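Local coordinates for hypothetical protein (Neisseria meningitidis Z2491, PDB 2F46) that is a putative phosphatase, probably of a nonclassical, eukaryotic-like kind, at residues 45-50 against 77-82; 28-33 against 104-109. All blocks are in the same frame, centred on the assembly; numbering follows the deposited sequence. Where two conformers were deposited one is given.

Interaction 1. Residues 45-50 against 77-82; sequences TIICNR and HHQPVT. Unlike the reference sequence in segment 45-50: I46 (reference Val).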
# COMPACT_ATOMS: atom_id res chain seq x y z
N THR A 45 -0.29 2.18 -11.53
CA THR A 45 -1.46 2.32 -10.66
C THR A 45 -1.01 2.73 -9.26
O THR A 45 -0.05 2.19 -8.73
CB THR A 45 -2.21 0.99 -10.53
OG1 THR A 45 -2.49 0.50 -11.84
CG2 THR A 45 -3.49 1.13 -9.72
N ILE A 46 -1.71 3.72 -8.70
CA ILE A 46 -1.50 4.23 -7.35
C ILE A 46 -2.73 3.91 -6.52
O ILE A 46 -3.85 4.25 -6.93
CB ILE A 46 -1.30 5.77 -7.34
CG1 ILE A 46 0.09 6.12 -7.89
CG2 ILE A 46 -1.54 6.39 -5.95
CD1 ILE A 46 1.23 5.92 -6.92
N ILE A 47 -2.51 3.30 -5.36
CA ILE A 47 -3.53 3.08 -4.35
C ILE A 47 -3.11 3.85 -3.08
O ILE A 47 -2.00 3.68 -2.56
CB ILE A 47 -3.73 1.62 -3.95
CG1 ILE A 47 -4.14 0.79 -5.18
CG2 ILE A 47 -4.82 1.50 -2.90
CD1 ILE A 47 -4.15 -0.72 -4.99
N CYS A 48 -3.97 4.75 -2.60
CA CYS A 48 -3.77 5.45 -1.37
C CYS A 48 -4.64 4.90 -0.31
O CYS A 48 -5.88 4.90 -0.46
CB CYS A 48 -4.10 6.92 -1.53
SG CYS A 48 -4.08 7.89 -0.04
N ASN A 49 -4.00 4.42 0.75
CA ASN A 49 -4.74 3.80 1.86
C ASN A 49 -4.90 4.66 3.10
O ASN A 49 -5.17 4.18 4.18
CB ASN A 49 -4.15 2.41 2.24
CG ASN A 49 -4.30 1.37 1.16
OD1 ASN A 49 -3.31 0.76 0.70
ND2 ASN A 49 -5.56 1.08 0.75
N ARG A 50 -4.67 5.97 2.90
CA ARG A 50 -4.65 6.97 3.95
C ARG A 50 -5.82 7.92 3.79
O ARG A 50 -5.95 8.53 2.73
CB ARG A 50 -3.34 7.80 3.91
CG ARG A 50 -3.11 8.57 5.17
CD ARG A 50 -1.82 9.33 5.09
NE ARG A 50 -1.54 9.87 6.39
CZ ARG A 50 -0.51 10.65 6.68
NH1 ARG A 50 0.34 11.03 5.75
NH2 ARG A 50 -0.36 11.04 7.93
N HIS A 77 -6.58 5.02 -7.13
CA HIS A 77 -7.65 4.57 -6.25
C HIS A 77 -7.41 5.10 -4.87
O HIS A 77 -6.36 4.86 -4.29
CB HIS A 77 -7.72 3.04 -6.20
CG HIS A 77 -7.89 2.42 -7.54
ND1 HIS A 77 -9.06 2.49 -8.26
CD2 HIS A 77 -7.01 1.77 -8.34
CE1 HIS A 77 -8.91 1.87 -9.41
NE2 HIS A 77 -7.67 1.43 -9.49
N HIS A 78 -8.40 5.77 -4.28
CA HIS A 78 -8.38 6.17 -2.90
C HIS A 78 -9.18 5.20 -2.03
O HIS A 78 -10.42 5.10 -2.14
CB HIS A 78 -8.92 7.59 -2.73
CG HIS A 78 -8.53 8.24 -1.45
ND1 HIS A 78 -8.99 9.49 -1.07
CD2 HIS A 78 -7.74 7.82 -0.44
CE1 HIS A 78 -8.50 9.80 0.11
NE2 HIS A 78 -7.72 8.81 0.51
N GLN A 79 -8.45 4.40 -1.25
CA GLN A 79 -9.04 3.34 -0.46
C GLN A 79 -8.62 3.59 0.97
O GLN A 79 -7.82 2.85 1.57
CB GLN A 79 -8.61 1.96 -0.97
CG GLN A 79 -9.34 0.85 -0.18
CD GLN A 79 -8.66 -0.49 -0.06
OE1 GLN A 79 -7.55 -0.73 -0.61
NE2 GLN A 79 -9.30 -1.40 0.69
N PRO A 80 -9.14 4.65 1.59
CA PRO A 80 -8.70 5.01 2.91
C PRO A 80 -9.13 3.97 3.98
O PRO A 80 -10.26 3.47 3.96
CB PRO A 80 -9.36 6.36 3.13
CG PRO A 80 -10.57 6.26 2.35
CD PRO A 80 -10.23 5.53 1.12
N VAL A 81 -8.19 3.64 4.86
CA VAL A 81 -8.46 2.85 6.05
C VAL A 81 -7.66 3.38 7.22
O VAL A 81 -6.72 4.18 7.06
CB VAL A 81 -8.11 1.36 5.83
CG1 VAL A 81 -8.83 0.79 4.59
CG2 VAL A 81 -6.60 1.17 5.69
N THR A 82 -7.97 2.92 8.42
CA THR A 82 -7.06 3.00 9.55
C THR A 82 -6.64 1.58 9.95
O THR A 82 -7.39 0.62 9.75
CB THR A 82 -7.64 3.75 10.75
OG1 THR A 82 -8.70 2.97 11.27
CG2 THR A 82 -8.15 5.13 10.34

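Interaction 2. Residues 28-33 against 104-109; sequences PQLTKA and PVLAYC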
# COMPACT_ATOMS: atom_id res chain seq x y z
N PRO A 28 5.81 5.02 2.32
CA PRO A 28 5.27 6.04 3.15
C PRO A 28 4.67 7.16 2.33
O PRO A 28 4.67 7.14 1.07
CB PRO A 28 6.47 6.54 3.96
CG PRO A 28 7.62 6.12 3.23
CD PRO A 28 7.28 4.98 2.38
N GLN A 29 4.16 8.19 2.98
CA GLN A 29 3.42 9.25 2.29
C GLN A 29 4.16 9.84 1.10
O GLN A 29 5.31 10.27 1.23
CB GLN A 29 3.11 10.37 3.27
CG GLN A 29 2.45 11.56 2.70
CD GLN A 29 1.05 11.28 2.21
OE1 GLN A 29 0.24 10.67 2.94
NE2 GLN A 29 0.73 11.72 0.99
N LEU A 30 3.49 9.85 -0.03
CA LEU A 30 4.06 10.40 -1.24
C LEU A 30 4.03 11.92 -1.21
O LEU A 30 3.15 12.54 -0.60
CB LEU A 30 3.33 9.92 -2.49
CG LEU A 30 3.42 8.42 -2.70
CD1 LEU A 30 2.69 8.03 -3.97
CD2 LEU A 30 4.80 7.87 -2.67
N THR A 31 5.01 12.49 -1.90
CA THR A 31 5.13 13.94 -2.06
C THR A 31 5.38 14.21 -3.54
O THR A 31 5.65 13.31 -4.31
CB THR A 31 6.32 14.47 -1.30
OG1 THR A 31 7.51 13.93 -1.87
CG2 THR A 31 6.22 14.07 0.17
N LYS A 32 5.29 15.48 -3.94
CA LYS A 32 5.57 15.87 -5.33
C LYS A 32 6.95 15.41 -5.79
O LYS A 32 7.14 15.02 -6.93
CB LYS A 32 5.51 17.38 -5.45
CG LYS A 32 5.61 17.88 -6.85
CD LYS A 32 5.45 19.39 -6.87
CE LYS A 32 5.42 19.88 -8.29
NZ LYS A 32 5.08 21.32 -8.33
N ALA A 33 7.91 15.45 -4.87
CA ALA A 33 9.26 15.07 -5.14
C ALA A 33 9.42 13.61 -5.53
O ALA A 33 10.45 13.25 -6.06
CB ALA A 33 10.14 15.37 -3.94
N PRO A 104 3.19 -2.08 -12.75
CA PRO A 104 3.13 -2.31 -11.32
C PRO A 104 2.23 -1.32 -10.58
O PRO A 104 1.99 -0.21 -11.06
CB PRO A 104 4.60 -2.13 -10.86
CG PRO A 104 5.28 -1.40 -11.89
CD PRO A 104 4.48 -1.50 -13.16
N VAL A 105 1.82 -1.75 -9.38
CA VAL A 105 1.00 -0.95 -8.46
C VAL A 105 1.91 -0.40 -7.37
O VAL A 105 2.81 -1.11 -6.91
CB VAL A 105 -0.11 -1.81 -7.80
CG1 VAL A 105 -0.91 -0.95 -6.85
CG2 VAL A 105 -1.03 -2.47 -8.85
N LEU A 106 1.71 0.85 -6.97
CA LEU A 106 2.31 1.41 -5.77
C LEU A 106 1.18 1.76 -4.80
O LEU A 106 0.31 2.60 -5.14
CB LEU A 106 3.09 2.68 -6.10
CG LEU A 106 3.67 3.50 -4.95
CD1 LEU A 106 4.48 2.72 -4.02
CD2 LEU A 106 4.48 4.65 -5.55
N ALA A 107 1.22 1.18 -3.62
CA ALA A 107 0.29 1.53 -2.54
C ALA A 107 1.01 2.31 -1.47
O ALA A 107 2.16 2.00 -1.14
CB ALA A 107 -0.36 0.30 -1.96
N TYR A 108 0.37 3.33 -0.92
CA TYR A 108 0.99 4.10 0.16
C TYR A 108 0.01 4.47 1.29
O TYR A 108 -1.22 4.47 1.08
CB TYR A 108 1.65 5.40 -0.33
CG TYR A 108 0.72 6.54 -0.71
CD1 TYR A 108 0.18 6.63 -1.96
CD2 TYR A 108 0.40 7.54 0.20
CE1 TYR A 108 -0.62 7.70 -2.35
CE2 TYR A 108 -0.39 8.61 -0.16
CZ TYR A 108 -0.94 8.68 -1.43
OH TYR A 108 -1.75 9.74 -1.76
N CYS A 109 0.55 4.71 2.47
CA CYS A 109 -0.25 5.33 3.50
C CYS A 109 0.73 6.29 4.15
O CYS A 109 1.60 6.86 3.48
CB CYS A 109 -0.92 4.29 4.44
SG CYS A 109 0.06 3.54 5.76
O HOH W 1 -2.36 11.48 0.16

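Interaction 1. Residues 45-50 against 77-82
H77 and H78 join I47 and C48 in parallel register, and where the regular strands end the pairing continues through side chains and one further backbone bond. The bonds alternate as parallel strands require: H77 N gives to I46 O, C48 N to H77 O, and Q79 N to C48 O at 2.7 Å. Beyond that point V81 N still reaches N49 O at 3.1 Å, but from above the carbonyl plane rather than near its axis.

The imidazole of H78 takes up the pairing where the strand bridges stop. Its CB swings CG opposite the backbone N (chi1 -161°), which turns the CD2 and NE2 side of the ring to C48 and R50. From there CD2 lies 3.5 Å from C48 O and 3.7 Å from C48 SG, the sulfur standing obliquely to the ring. At the tip, NE2 donates to R50 O across 2.9 Å in a nearly straight bond (167°), with the acceptor close to the imidazole plane. C48 O and R50 O thus border the ring at its edge, CG of P80 sits over one face toward the rim, and F61 meets the ring from helix 61-68.

The N49 and Q79 side chains run alongside each other in the same direction, their amides turned 72° apart. N49 ND2 gives a straight bond to Q79 O at 3.0 Å and a weak one to Q79 OE1, while Q79 NE2 turns to D90 O. Thus one amide nitrogen grips both the backbone and the side chain of the same partner.

The contact joins the two strands of a beta-alpha-beta unit, whose helix is 61-68. Strand 75-78 is the edge of the sheet, and strand 105-108 flanks 45-48 on its other side. N49 and Q79 pack against helices 88-99 and 113-125.

Interaction 2. Residues 28-33 against 104-109
L106 begins the contact from its strand: its CD2 lies 4.1 Å from CD1 of L30, two methyl groups meeting where the loop packs on the sheet. Two residues on, Y108 does most of the work. Its chi1 of 74° turns the ring toward 28-33, with L30 over one face. CG of L30 stands 4.0 Å from the ring centroid, only 20° off the normal, a CH-pi contact, while CD1 of L30 approaches CD1 of Y108 to 3.5 Å. Q29 runs aslant the ring, a bend at chi2 (66°) folding its amide back until NE2 gives to L30 O at 3.0 Å, in the carbonyl plane. That amide is almost perpendicular to the ring, with OE1 at the ring edge. A water accepts from Q29 NE2 and lies 2.7 Å from Y108 OH, while Q29 OE1 bonds to R50. At C109 the strand has ended; its O comes near Q29 N, but at an angle that does not make a hydrogen bond.

Strand 105-108, the loop that begins at C109 and helix 113-125 follow one another as in the P-loop of cysteine-dependent phosphatases, and C109 probably sits where their catalytic cysteine does.

How the interactions relate
Leaving strand 24-27, the chain enters 28-33, whose partner 104-109 does not arrive until some 71 residues later, so interaction 2 closes the longer loop. Within that loop the chain forms 45-50, crosses through helix 61-68 and returns at 77-82, where interaction 1 closes a shorter one; the two nest and do not cross. Their centres lie about 10 Å apart, with strands 45-48 and 105-108 neighbours in one sheet and probable backbone hydrogen bonds from N49 N to Y108 O and from L106 N to T45 O. Together they tie an edge strand, the sheet centre and the loop before helix 35-41 into one body, illustrating how sequence-distant pairings build a single domain.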